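Local coordinates for protein FI20010p1 (Drosophila melanogaster, PDB 7CFB) that probably serves as a scaffold in assembling the piRNA amplification complex, using its extended Tudor modules to recruit partner Piwi proteins for gene silencing, at residues P21-T26 / L89-D94; T28-I33 / T113-S118; N106-R111 / L221-E226; Q155-D160 / S187-E192. One frame throughout, in Å; residues are numbered along the deposited sequence.

Contact 1 (P21-T26 / L89-D94); sequences PPKGGT and LDQLPD
P22 and K23, in the chain that leads to helix 30-36, lie along Q91, L92 and D94 in the loop joining strands 87-89 and 99-103. This is a loop-to-loop contact at the surface of the Tudor part of the module, and both partners lack regular structure.

Side chain to backbone hydrogen bonds supply the polar grip. The Q91 amide donates from NE2 to P21 O at 2.7 Å. P21 O lies nearly in the Q91 amide plane, whereas NE2 stands above the P21 carbonyl plane. NE2 also gives a hydrogen to L92 O at 3.0 Å, so two acceptors, both close to the amide plane, fix its rotation; the bend at chi2 (72°) brings it there. D94 OD1 takes the backbone N-H of G24 at 3.0 Å, met from above the carboxylate plane. A water accepts from K23 N and donates to both L92 O and D94 OD1, completing the link.

Apolar packing is slight. The rigid ring of P22, whose own nitrogen has no hydrogen to satisfy, lies beside L92, with P22 CD 4.0 Å from L92 CB, and Y123 touches both side chains. G25 has a positive phi of 101°, which favours glycine, where the chain passes close to D94.

At the exposed K23, the aliphatic chain crosses the end of Q91, K23 CD lying 3.5 Å from Q91 OE1.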
loop_
_atom_site.group_PDB
_atom_site.type_symbol
_atom_site.label_atom_id
_atom_site.label_comp_id
_atom_site.label_asym_id
_atom_site.label_seq_id
_atom_site.Cartn_x
_atom_site.Cartn_y
_atom_site.Cartn_z
ATOM N N PRO A 21 14.683 15.386 -7.641
ATOM C CA PRO A 21 14.274 15.328 -6.257
ATOM C C PRO A 21 13.110 16.260 -5.920
ATOM O O PRO A 21 12.950 17.248 -6.537
ATOM C CB PRO A 21 15.488 15.898 -5.537
ATOM C CG PRO A 21 16.626 15.504 -6.401
ATOM C CD PRO A 21 16.083 15.719 -7.784
ATOM N N PRO A 22 12.321 15.944 -4.885
ATOM C CA PRO A 22 11.198 16.772 -4.512
ATOM C C PRO A 22 11.610 18.213 -4.192
ATOM O O PRO A 22 12.609 18.417 -3.589
ATOM C CB PRO A 22 10.704 16.131 -3.216
ATOM C CG PRO A 22 11.182 14.735 -3.291
ATOM C CD PRO A 22 12.469 14.765 -4.066
ATOM N N LYS A 23 10.813 19.161 -4.665
ATOM C CA LYS A 23 11.096 20.589 -4.459
ATOM C C LYS A 23 10.634 20.959 -3.065
ATOM O O LYS A 23 11.219 21.838 -2.485
ATOM C CB LYS A 23 10.378 21.438 -5.505
ATOM C CG LYS A 23 10.994 21.400 -6.892
ATOM C CD LYS A 23 9.964 21.319 -7.995
ATOM C CE LYS A 23 10.541 21.577 -9.370
ATOM N NZ LYS A 23 9.474 21.844 -10.364
ATOM N N GLY A 24 9.610 20.300 -2.566
ATOM C CA GLY A 24 9.134 20.658 -1.226
ATOM C C GLY A 24 8.526 19.518 -0.446
ATOM O O GLY A 24 8.710 18.388 -0.817
ATOM N N GLY A 25 7.883 19.871 0.656
ATOM C CA GLY A 25 7.191 18.951 1.561
ATOM C C GLY A 25 8.008 18.658 2.787
ATOM O O GLY A 25 9.201 18.804 2.726
ATOM N N THR A 26 7.357 18.201 3.840
ATOM C CA THR A 26 8.058 17.880 5.092
ATOM C C THR A 26 8.386 16.386 5.162
ATOM O O THR A 26 7.503 15.597 5.005
ATOM C CB THR A 26 7.182 18.261 6.280
ATOM O OG1 THR A 26 6.790 19.633 6.207
ATOM C CG2 THR A 26 7.857 17.946 7.590
ATOM N N LEU A 89 5.920 10.978 -15.102
ATOM C CA LEU A 89 6.530 12.145 -14.434
ATOM C C LEU A 89 8.050 12.056 -14.482
ATOM O O LEU A 89 8.563 10.986 -14.519
ATOM C CB LEU A 89 6.104 12.109 -12.967
ATOM C CG LEU A 89 4.692 12.569 -12.646
ATOM C CD1 LEU A 89 4.464 12.490 -11.154
ATOM C CD2 LEU A 89 4.467 13.979 -13.132
ATOM N N ASP A 90 8.709 13.200 -14.522
ATOM C CA ASP A 90 10.185 13.258 -14.448
ATOM C C ASP A 90 10.580 14.032 -13.192
ATOM O O ASP A 90 11.727 14.091 -12.900
ATOM C CB ASP A 90 10.800 13.765 -15.745
ATOM C CG ASP A 90 11.150 12.614 -16.668
ATOM O OD1 ASP A 90 12.184 11.959 -16.425
ATOM O OD2 ASP A 90 10.366 12.358 -17.601
ATOM N N GLN A 91 9.603 14.636 -12.510
ATOM C CA GLN A 91 9.884 15.410 -11.271
ATOM C C GLN A 91 9.169 14.729 -10.100
ATOM O O GLN A 91 7.921 14.717 -10.104
ATOM C CB GLN A 91 9.424 16.860 -11.431
ATOM C CG GLN A 91 9.289 17.607 -10.111
ATOM C CD GLN A 91 10.631 17.922 -9.496
ATOM O OE1 GLN A 91 11.355 18.803 -9.954
ATOM N NE2 GLN A 91 10.974 17.197 -8.444
ATOM N N LEU A 92 9.925 14.184 -9.142
ATOM C CA LEU A 92 9.284 13.496 -8.010
ATOM C C LEU A 92 8.360 14.504 -7.347
ATOM O O LEU A 92 8.774 15.583 -7.109
ATOM C CB LEU A 92 10.364 13.051 -7.023
ATOM C CG LEU A 92 10.895 11.642 -7.237
ATOM C CD1 LEU A 92 12.200 11.430 -6.520
ATOM C CD2 LEU A 92 9.869 10.630 -6.799
ATOM N N PRO A 93 7.139 14.144 -6.938
ATOM C CA PRO A 93 6.301 15.039 -6.170
ATOM C C PRO A 93 6.846 15.297 -4.759
ATOM O O PRO A 93 7.675 14.623 -4.259
ATOM C CB PRO A 93 4.972 14.298 -6.056
ATOM C CG PRO A 93 4.983 13.399 -7.239
ATOM C CD PRO A 93 6.419 12.959 -7.345
ATOM N N ASP A 94 6.274 16.264 -4.073
ATOM C CA ASP A 94 6.759 16.597 -2.715
ATOM C C ASP A 94 6.579 15.447 -1.731
ATOM O O ASP A 94 5.701 14.610 -1.889
ATOM C CB ASP A 94 5.980 17.745 -2.094
ATOM C CG ASP A 94 6.169 19.066 -2.798
ATOM O OD1 ASP A 94 7.068 19.167 -3.588
ATOM O OD2 ASP A 94 5.397 19.954 -2.528
HETATM O O HOH W 1 8.576 18.393 -5.885
#

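Contact 2 (T28-I33 / T113-S118); sequences TTRRDI and TINSSS. With SO4 (sulfate ion), chain C.
The backbone of T28 meets that of N115 at a classic beta bulge, where N115 and S116 both face D124, and T28 N donates to N115 O at 2.8 Å. The contact thus sets the start of helix 30-36 against strand 108-117 of the Tudor sheet.

Asparagine suits position 115 because its ND2 can serve two acceptors: it bonds D124 OD2, and it reaches back to T28 O in a weak bond of 3.3 Å. N115 CB also carries apolar packing, lying 3.7 Å from I33 CB, where the two side chains run roughly at right angles. I33 places CG1 anti to its backbone N (chi1 -173°), which sends that branch tip to tip against the methyl of T113, I33 CG1 lying 3.6 Å from T113 CG2. The hydroxyl of T113 turns instead to D97 O.

T29 is the N-cap: its OG1 accepts from D32 N at 3.2 Å. R30, in the first turn, forms a salt bridge with D124. A sulfate, probably from the crystallisation liquor, sits at this helix start, taking a bond from T29 OG1 to O4 at 2.8 Å and another from R31 N to O2.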
loop_
_atom_site.group_PDB
_atom_site.type_symbol
_atom_site.label_atom_id
_atom_site.label_comp_id
_atom_site.label_asym_id
_atom_site.label_seq_id
_atom_site.Cartn_x
_atom_site.Cartn_y
_atom_site.Cartn_z
ATOM N N THR A 28 9.110 12.822 6.814
ATOM C CA THR A 28 8.528 12.202 8.024
ATOM C C THR A 28 9.060 10.790 8.214
ATOM O O THR A 28 9.673 10.299 7.335
ATOM C CB THR A 28 6.999 12.143 7.940
ATOM O OG1 THR A 28 6.657 11.400 6.781
ATOM C CG2 THR A 28 6.333 13.494 7.845
ATOM N N THR A 29 8.815 10.210 9.380
ATOM C CA THR A 29 9.142 8.804 9.704
ATOM C C THR A 29 8.053 7.871 9.161
ATOM O O THR A 29 7.040 8.353 8.728
ATOM C CB THR A 29 9.240 8.584 11.216
ATOM O OG1 THR A 29 7.981 8.856 11.814
ATOM C CG2 THR A 29 10.310 9.412 11.880
ATOM N N ARG A 30 8.304 6.576 9.223
ATOM C CA ARG A 30 7.344 5.574 8.739
ATOM C C ARG A 30 6.048 5.675 9.547
ATOM O O ARG A 30 5.013 5.627 8.942
ATOM C CB ARG A 30 8.031 4.221 8.733
ATOM C CG ARG A 30 9.199 4.171 7.769
ATOM C CD ARG A 30 9.758 2.797 7.624
ATOM N NE ARG A 30 10.679 2.694 6.523
ATOM C CZ ARG A 30 11.295 1.585 6.200
ATOM N NH1 ARG A 30 11.119 0.506 6.926
ATOM N NH2 ARG A 30 12.113 1.555 5.181
ATOM N N ARG A 31 6.133 5.852 10.859
ATOM C CA ARG A 31 4.916 5.999 11.687
ATOM C C ARG A 31 4.183 7.286 11.317
ATOM O O ARG A 31 2.999 7.226 11.158
ATOM C CB ARG A 31 5.249 5.957 13.179
ATOM C CG ARG A 31 5.661 4.592 13.708
ATOM C CD ARG A 31 4.855 3.372 13.274
ATOM N NE ARG A 31 3.419 3.492 13.479
ATOM C CZ ARG A 31 2.473 3.310 12.561
ATOM N NH1 ARG A 31 1.216 3.485 12.902
ATOM N NH2 ARG A 31 2.769 2.953 11.322
ATOM N N ASP A 32 4.906 8.384 11.140
ATOM C CA ASP A 32 4.274 9.681 10.839
ATOM C C ASP A 32 3.574 9.662 9.485
ATOM O O ASP A 32 2.461 10.061 9.468
ATOM C CB ASP A 32 5.261 10.841 10.920
ATOM C CG ASP A 32 5.715 11.190 12.325
ATOM O OD1 ASP A 32 5.099 10.719 13.257
ATOM O OD2 ASP A 32 6.697 11.902 12.451
ATOM N N ILE A 33 4.186 9.105 8.439
ATOM C CA ILE A 33 3.582 9.127 7.073
ATOM C C ILE A 33 2.255 8.373 7.090
ATOM O O ILE A 33 1.330 8.858 6.531
ATOM C CB ILE A 33 4.549 8.663 5.968
ATOM C CG1 ILE A 33 3.971 8.865 4.567
ATOM C CG2 ILE A 33 4.978 7.232 6.161
ATOM C CD1 ILE A 33 3.579 10.252 4.263
ATOM N N THR A 113 3.916 7.260 -1.796
ATOM C CA THR A 113 4.298 8.586 -1.304
ATOM C C THR A 113 5.763 8.516 -0.852
ATOM O O THR A 113 6.151 7.493 -0.354
ATOM C CB THR A 113 3.345 9.065 -0.216
ATOM O OG1 THR A 113 3.799 10.382 0.030
ATOM C CG2 THR A 113 3.400 8.229 1.038
ATOM N N ILE A 114 6.526 9.568 -1.078
ATOM C CA ILE A 114 7.920 9.642 -0.589
ATOM C C ILE A 114 7.868 10.278 0.799
ATOM O O ILE A 114 7.370 11.345 0.926
ATOM C CB ILE A 114 8.833 10.430 -1.534
ATOM C CG1 ILE A 114 8.805 9.868 -2.949
ATOM C CG2 ILE A 114 10.237 10.443 -0.987
ATOM C CD1 ILE A 114 9.571 8.616 -3.086
ATOM N N ASN A 115 8.364 9.586 1.802
ATOM C CA ASN A 115 8.316 10.131 3.174
ATOM C C ASN A 115 9.630 10.815 3.565
ATOM O O ASN A 115 9.568 11.719 4.325
ATOM C CB ASN A 115 7.735 9.129 4.170
ATOM C CG ASN A 115 8.507 7.840 4.268
ATOM O OD1 ASN A 115 8.243 6.892 3.562
ATOM N ND2 ASN A 115 9.459 7.800 5.167
ATOM N N SER A 116 10.761 10.386 3.032
ATOM C CA SER A 116 12.053 10.996 3.424
ATOM C C SER A 116 13.144 10.719 2.396
ATOM O O SER A 116 13.004 9.813 1.619
ATOM C CB SER A 116 12.497 10.528 4.786
ATOM O OG SER A 116 12.958 9.205 4.760
ATOM N N SER A 117 14.200 11.509 2.484
ATOM C CA SER A 117 15.437 11.379 1.688
ATOM C C SER A 117 16.355 10.377 2.385
ATOM O O SER A 117 16.447 10.412 3.588
ATOM C CB SER A 117 16.098 12.705 1.570
ATOM O OG SER A 117 17.156 12.653 0.653
ATOM N N SER A 118 16.998 9.513 1.624
ATOM C CA SER A 118 17.920 8.515 2.188
ATOM C C SER A 118 19.345 9.071 2.111
ATOM O O SER A 118 19.722 9.574 1.076
ATOM C CB SER A 118 17.793 7.232 1.463
ATOM O OG SER A 118 16.603 6.575 1.789
HETATM S S SO4 C . 9.117 6.056 13.991
HETATM O O1 SO4 C . 8.541 5.254 15.068
HETATM O O2 SO4 C . 8.733 5.493 12.697
HETATM O O3 SO4 C . 10.571 6.045 14.114
HETATM O O4 SO4 C . 8.629 7.429 14.096
#

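Contact 3 (N106-R111 / L221-E226); sequences NNIITR and LNEIDE
A G1 beta bulge, in which N107 and I108 both face D103, brings the turn before strand 108-117 against E223 and E226 of helix 215-228. The hairpin of strands 99-103 and 108-117 belongs to the Tudor sheet, and the helix lies across its turn end near the C-terminus of the modelled chain. N107 has phi and psi of 55° and 45°, the left-handed region that asparagine enters more readily than most residues; its OD1 is held by R82.

I108, a beta-branched residue well suited to a strand, stands at the middle of the contact. Its CG1 branch sits between the backbone N and the carbonyl carbon (chi1 75°), while CG2 is directed at the helix. There the CG2 methyl of I108 rests against two oxygens of E223, 3.7 Å from the carbonyl O and 3.7 Å from OE1, as the two side chains run antiparallel alongside one another. The apolar part is smaller: I108 CD1 comes within 4.4 Å of I224 CA, and both isoleucines also touch L80, so the contact extends to helix 74-80.

E223 is long enough to reach the bulge from the helix: its chain, extended beyond CG, carries the carboxylate back to it, with OE1 also near N107 O. The N106 side chain abuts the last helical carbonyl of segment 221-226, N106 CG lying 3.6 Å from E226 O.

Polar linkage runs through solvent rather than directly: one water donates both to N106 O at 2.6 Å and to E223 O at 3.0 Å.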
loop_
_atom_site.group_PDB
_atom_site.type_symbol
_atom_site.label_atom_id
_atom_site.label_comp_id
_atom_site.label_asym_id
_atom_site.label_seq_id
_atom_site.Cartn_x
_atom_site.Cartn_y
_atom_site.Cartn_z
ATOM N N ASN A 106 6.221 -7.049 -12.954
ATOM C CA ASN A 106 4.910 -7.692 -12.717
ATOM C C ASN A 106 3.749 -6.906 -13.318
ATOM O O ASN A 106 2.644 -7.232 -13.056
ATOM C CB ASN A 106 4.789 -8.102 -11.265
ATOM C CG ASN A 106 5.958 -8.975 -10.901
ATOM O OD1 ASN A 106 6.788 -8.579 -10.113
ATOM N ND2 ASN A 106 6.051 -10.133 -11.512
ATOM N N ASN A 107 4.059 -5.858 -14.042
ATOM C CA ASN A 107 3.052 -5.060 -14.779
ATOM C C ASN A 107 1.897 -4.521 -13.919
ATOM O O ASN A 107 0.765 -4.637 -14.349
ATOM C CB ASN A 107 2.583 -5.800 -16.029
ATOM C CG ASN A 107 2.237 -4.854 -17.152
ATOM O OD1 ASN A 107 2.776 -3.758 -17.242
ATOM N ND2 ASN A 107 1.299 -5.261 -17.978
ATOM N N ILE A 108 2.167 -3.960 -12.747
ATOM C CA ILE A 108 1.076 -3.319 -11.961
ATOM C C ILE A 108 1.520 -1.918 -11.564
ATOM O O ILE A 108 2.687 -1.662 -11.563
ATOM C CB ILE A 108 0.624 -4.139 -10.748
ATOM C CG1 ILE A 108 1.617 -4.070 -9.594
ATOM C CG2 ILE A 108 0.270 -5.555 -11.123
ATOM C CD1 ILE A 108 0.983 -4.319 -8.271
ATOM N N ILE A 109 0.572 -1.027 -11.337
ATOM C CA ILE A 109 0.905 0.359 -10.931
ATOM C C ILE A 109 0.226 0.629 -9.589
ATOM O O ILE A 109 -0.987 0.558 -9.516
ATOM C CB ILE A 109 0.500 1.346 -12.023
ATOM C CG1 ILE A 109 1.309 1.129 -13.300
ATOM C CG2 ILE A 109 0.588 2.761 -11.523
ATOM C CD1 ILE A 109 0.942 2.071 -14.396
ATOM N N THR A 110 1.012 1.007 -8.595
ATOM C CA THR A 110 0.468 1.193 -7.233
ATOM C C THR A 110 0.717 2.608 -6.712
ATOM O O THR A 110 1.670 3.205 -7.129
ATOM C CB THR A 110 1.069 0.139 -6.311
ATOM O OG1 THR A 110 0.276 0.005 -5.142
ATOM C CG2 THR A 110 2.503 0.427 -5.956
ATOM N N ARG A 111 -0.132 3.057 -5.792
ATOM C CA ARG A 111 -0.049 4.403 -5.172
ATOM C C ARG A 111 1.121 4.422 -4.198
ATOM O O ARG A 111 1.323 3.458 -3.528
ATOM C CB ARG A 111 -1.383 4.850 -4.575
ATOM C CG ARG A 111 -2.537 4.849 -5.556
ATOM C CD ARG A 111 -3.681 5.706 -5.095
ATOM N NE ARG A 111 -4.253 5.150 -3.897
ATOM C CZ ARG A 111 -5.000 5.800 -3.046
ATOM N NH1 ARG A 111 -5.298 7.059 -3.238
ATOM N NH2 ARG A 111 -5.436 5.185 -1.985
ATOM N N LEU A 221 -6.276 -9.485 -7.075
ATOM C CA LEU A 221 -5.411 -9.974 -5.982
ATOM C C LEU A 221 -4.311 -10.891 -6.528
ATOM O O LEU A 221 -3.227 -10.839 -6.001
ATOM C CB LEU A 221 -6.267 -10.602 -4.891
ATOM C CG LEU A 221 -6.995 -9.615 -3.990
ATOM C CD1 LEU A 221 -7.392 -10.293 -2.706
ATOM C CD2 LEU A 221 -6.131 -8.408 -3.708
ATOM N N ASN A 222 -4.609 -11.706 -7.531
ATOM C CA ASN A 222 -3.568 -12.542 -8.171
ATOM C C ASN A 222 -2.516 -11.630 -8.801
ATOM O O ASN A 222 -1.367 -11.916 -8.661
ATOM C CB ASN A 222 -4.172 -13.483 -9.206
ATOM C CG ASN A 222 -4.997 -14.585 -8.576
ATOM O OD1 ASN A 222 -4.787 -14.933 -7.422
ATOM N ND2 ASN A 222 -5.927 -15.143 -9.328
ATOM N N GLU A 223 -2.921 -10.556 -9.457
ATOM C CA GLU A 223 -1.968 -9.613 -10.088
ATOM C C GLU A 223 -1.114 -8.951 -8.996
ATOM O O GLU A 223 0.065 -8.720 -9.222
ATOM C CB GLU A 223 -2.721 -8.613 -10.962
ATOM C CG GLU A 223 -2.507 -8.799 -12.456
ATOM C CD GLU A 223 -2.812 -7.587 -13.327
ATOM O OE1 GLU A 223 -1.883 -6.936 -13.816
ATOM O OE2 GLU A 223 -3.977 -7.302 -13.513
ATOM N N ILE A 224 -1.726 -8.608 -7.868
ATOM C CA ILE A 224 -0.965 -7.976 -6.761
ATOM C C ILE A 224 0.032 -8.978 -6.190
ATOM O O ILE A 224 1.170 -8.617 -5.997
ATOM C CB ILE A 224 -1.889 -7.395 -5.671
ATOM C CG1 ILE A 224 -2.776 -6.285 -6.228
ATOM C CG2 ILE A 224 -1.063 -6.905 -4.501
ATOM C CD1 ILE A 224 -3.683 -5.646 -5.229
ATOM N N ASP A 225 -0.404 -10.213 -6.017
ATOM C CA ASP A 225 0.437 -11.248 -5.374
ATOM C C ASP A 225 1.703 -11.503 -6.186
ATOM O O ASP A 225 2.714 -11.733 -5.574
ATOM C CB ASP A 225 -0.376 -12.466 -4.954
ATOM C CG ASP A 225 0.339 -13.335 -3.950
ATOM O OD1 ASP A 225 0.660 -12.847 -2.889
ATOM O OD2 ASP A 225 0.577 -14.473 -4.261
ATOM N N GLU A 226 1.631 -11.481 -7.508
ATOM C CA GLU A 226 2.859 -11.693 -8.314
ATOM C C GLU A 226 3.873 -10.579 -8.047
ATOM O O GLU A 226 5.032 -10.891 -7.960
ATOM C CB GLU A 226 2.490 -11.943 -9.770
ATOM C CG GLU A 226 1.417 -13.000 -9.855
ATOM C CD GLU A 226 1.531 -13.966 -11.004
ATOM O OE1 GLU A 226 0.683 -13.900 -11.904
ATOM O OE2 GLU A 226 2.473 -14.763 -10.994
HETATM O O HOH W 2 1.135 -9.119 -11.991
#

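Contact 4 (Q155-D160 / S187-E192); sequences QAIRCD and STLVAE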
loop_
_atom_site.group_PDB
_atom_site.type_symbol
_atom_site.label_atom_id
_atom_site.label_comp_id
_atom_site.label_asym_id
_atom_site.label_seq_id
_atom_site.Cartn_x
_atom_site.Cartn_y
_atom_site.Cartn_z
ATOM N N GLN A 155 -5.820 2.370 1.256
ATOM C CA GLN A 155 -6.478 1.079 1.517
ATOM C C GLN A 155 -5.904 0.377 2.749
ATOM O O GLN A 155 -6.653 -0.248 3.447
ATOM C CB GLN A 155 -6.427 0.211 0.265
ATOM C CG GLN A 155 -7.228 0.811 -0.876
ATOM C CD GLN A 155 -8.677 0.920 -0.496
ATOM O OE1 GLN A 155 -9.336 -0.065 -0.278
ATOM N NE2 GLN A 155 -9.176 2.124 -0.400
ATOM N N ALA A 156 -4.602 0.482 2.961
ATOM C CA ALA A 156 -3.957 -0.316 4.020
ATOM C C ALA A 156 -4.127 0.285 5.413
ATOM O O ALA A 156 -3.582 1.316 5.678
ATOM C CB ALA A 156 -2.526 -0.574 3.670
ATOM N N ILE A 157 -4.821 -0.447 6.269
ATOM C CA ILE A 157 -5.071 -0.017 7.671
ATOM C C ILE A 157 -4.207 -0.854 8.618
ATOM O O ILE A 157 -4.293 -2.050 8.579
ATOM C CB ILE A 157 -6.559 -0.101 8.039
ATOM C CG1 ILE A 157 -7.454 0.617 7.039
ATOM C CG2 ILE A 157 -6.763 0.413 9.440
ATOM C CD1 ILE A 157 -7.157 2.064 6.910
ATOM N N ARG A 158 -3.422 -0.191 9.450
ATOM C CA ARG A 158 -2.529 -0.873 10.414
ATOM C C ARG A 158 -3.395 -1.657 11.390
ATOM O O ARG A 158 -4.396 -1.154 11.821
ATOM C CB ARG A 158 -1.626 0.151 11.096
ATOM C CG ARG A 158 -0.465 -0.435 11.874
ATOM C CD ARG A 158 0.600 0.582 12.225
ATOM N NE ARG A 158 1.395 -0.006 13.282
ATOM C CZ ARG A 158 2.613 -0.501 13.156
ATOM N NH1 ARG A 158 3.211 -1.029 14.203
ATOM N NH2 ARG A 158 3.237 -0.476 11.997
ATOM N N CYS A 159 -2.986 -2.873 11.666
ATOM C CA CYS A 159 -3.771 -3.785 12.500
ATOM C C CYS A 159 -2.875 -4.669 13.366
ATOM O O CYS A 159 -2.039 -5.360 12.831
ATOM C CB CYS A 159 -4.554 -4.673 11.550
ATOM S SG CYS A 159 -5.787 -5.714 12.340
ATOM N N ASP A 160 -3.142 -4.678 14.660
ATOM C CA ASP A 160 -2.456 -5.588 15.596
ATOM C C ASP A 160 -3.309 -6.849 15.609
ATOM O O ASP A 160 -4.417 -6.790 16.080
ATOM C CB ASP A 160 -2.282 -4.907 16.952
ATOM C CG ASP A 160 -1.789 -5.816 18.065
ATOM O OD1 ASP A 160 -1.546 -6.988 17.801
ATOM O OD2 ASP A 160 -1.667 -5.333 19.181
ATOM N N SER A 187 -6.800 5.110 14.190
ATOM C CA SER A 187 -5.624 5.160 13.306
ATOM C C SER A 187 -5.226 3.711 13.056
ATOM O O SER A 187 -4.851 3.384 11.967
ATOM C CB SER A 187 -4.547 5.976 13.904
ATOM O OG SER A 187 -4.281 5.534 15.220
ATOM N N THR A 188 -5.439 2.876 14.057
ATOM C CA THR A 188 -5.025 1.458 14.002
ATOM C C THR A 188 -6.118 0.557 14.550
ATOM O O THR A 188 -7.018 1.035 15.184
ATOM C CB THR A 188 -3.726 1.178 14.771
ATOM O OG1 THR A 188 -3.978 1.156 16.166
ATOM C CG2 THR A 188 -2.616 2.162 14.499
ATOM N N LEU A 189 -5.977 -0.728 14.318
ATOM C CA LEU A 189 -6.998 -1.686 14.742
ATOM C C LEU A 189 -6.386 -2.772 15.611
ATOM O O LEU A 189 -5.232 -3.096 15.462
ATOM C CB LEU A 189 -7.571 -2.388 13.511
ATOM C CG LEU A 189 -8.199 -1.558 12.406
ATOM C CD1 LEU A 189 -8.665 -2.462 11.287
ATOM C CD2 LEU A 189 -9.355 -0.740 12.935
ATOM N N VAL A 190 -7.197 -3.283 16.508
ATOM C CA VAL A 190 -6.844 -4.516 17.230
ATOM C C VAL A 190 -7.902 -5.493 16.753
ATOM O O VAL A 190 -9.047 -5.267 17.023
ATOM C CB VAL A 190 -6.836 -4.327 18.750
ATOM C CG1 VAL A 190 -6.714 -5.653 19.453
ATOM C CG2 VAL A 190 -5.746 -3.377 19.189
ATOM N N ALA A 191 -7.491 -6.492 16.003
ATOM C CA ALA A 191 -8.437 -7.462 15.431
ATOM C C ALA A 191 -7.909 -8.890 15.561
ATOM O O ALA A 191 -6.740 -9.090 15.581
ATOM C CB ALA A 191 -8.690 -7.126 13.993
ATOM N N GLU A 192 -8.825 -9.835 15.618
ATOM C CA GLU A 192 -8.502 -11.264 15.740
ATOM C C GLU A 192 -9.039 -11.951 14.491
ATOM O O GLU A 192 -10.181 -11.796 14.210
ATOM C CB GLU A 192 -9.136 -11.758 17.034
ATOM C CG GLU A 192 -9.417 -13.229 17.051
ATOM C CD GLU A 192 -9.837 -13.744 18.409
ATOM O OE1 GLU A 192 -10.135 -12.947 19.255
ATOM O OE2 GLU A 192 -9.864 -14.929 18.579
#
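C159 and L189, and after them D160 and V190, form parallel beta bridges between strands 157-161 and 189-194. The five-stranded sheet to which they belong matches the 1-2-3-5-4 order of an OB fold, consistent with the SN-like half of extended Tudor modules, and this parallel pair joins its third and fifth strands. Over the short segments the strand directions differ by 57°, a marked twist consistent with a curled sheet.

Three backbone hydrogen bonds pass from one strand to the other. L189 N donates to R158 O at 3.0 Å, D160 N to L189 O at 2.7 Å, and A191 N to D160 O at 3.1 Å. L189 thus bonds to R158 and D160, which flank C159, and D160 bonds to L189 and A191, which flank V190, as parallel pairing requires. CA-H...O contacts accompany these bonds, among them C159 CA to L189 O at 3.4 Å.

On the buried face, apolar side chains meet. I157 and L189 lie askew to one another, with I157 CG2 3.8 Å from L189 CG; branched aliphatics fill this interior, where V66 also touches L189. D160 and V190 point to the other face.

R158 has a mostly extended chain (chi1 -167°) that carries its guanidinium away from the pair to a salt bridge with D61, while its CB stays by the methyl of T188. The hydroxyl of Y34, from helix 30-36, bridges the two segments, bonded to R158 N and S187 O.

The small residue A191 lets the thiol of C159 come close, SG lying 3.6 Å from A191 CB.

Contacts 1 and 2 are neighbours, their centres about 13 Å apart; their segments alternate along the chain, so segments 21-26 and 28-33 both lie against the Tudor part, and L92 packs on I114 between them. Contact 3 uses the same strand 108-117 as contact 2, nearer its beginning, on the opposite side of the chain's centre, about 23 Å away between centres. Contact 1 closes before contacts 3 and 4 open; contact 4 falls wholly between the segments of contact 3. Contact 4 belongs to the other, five-stranded sheet and meets contact 2 where R31 approaches R158. N- and C-terminal helices thus connect the Tudor and OB-like parts in one extended Tudor module.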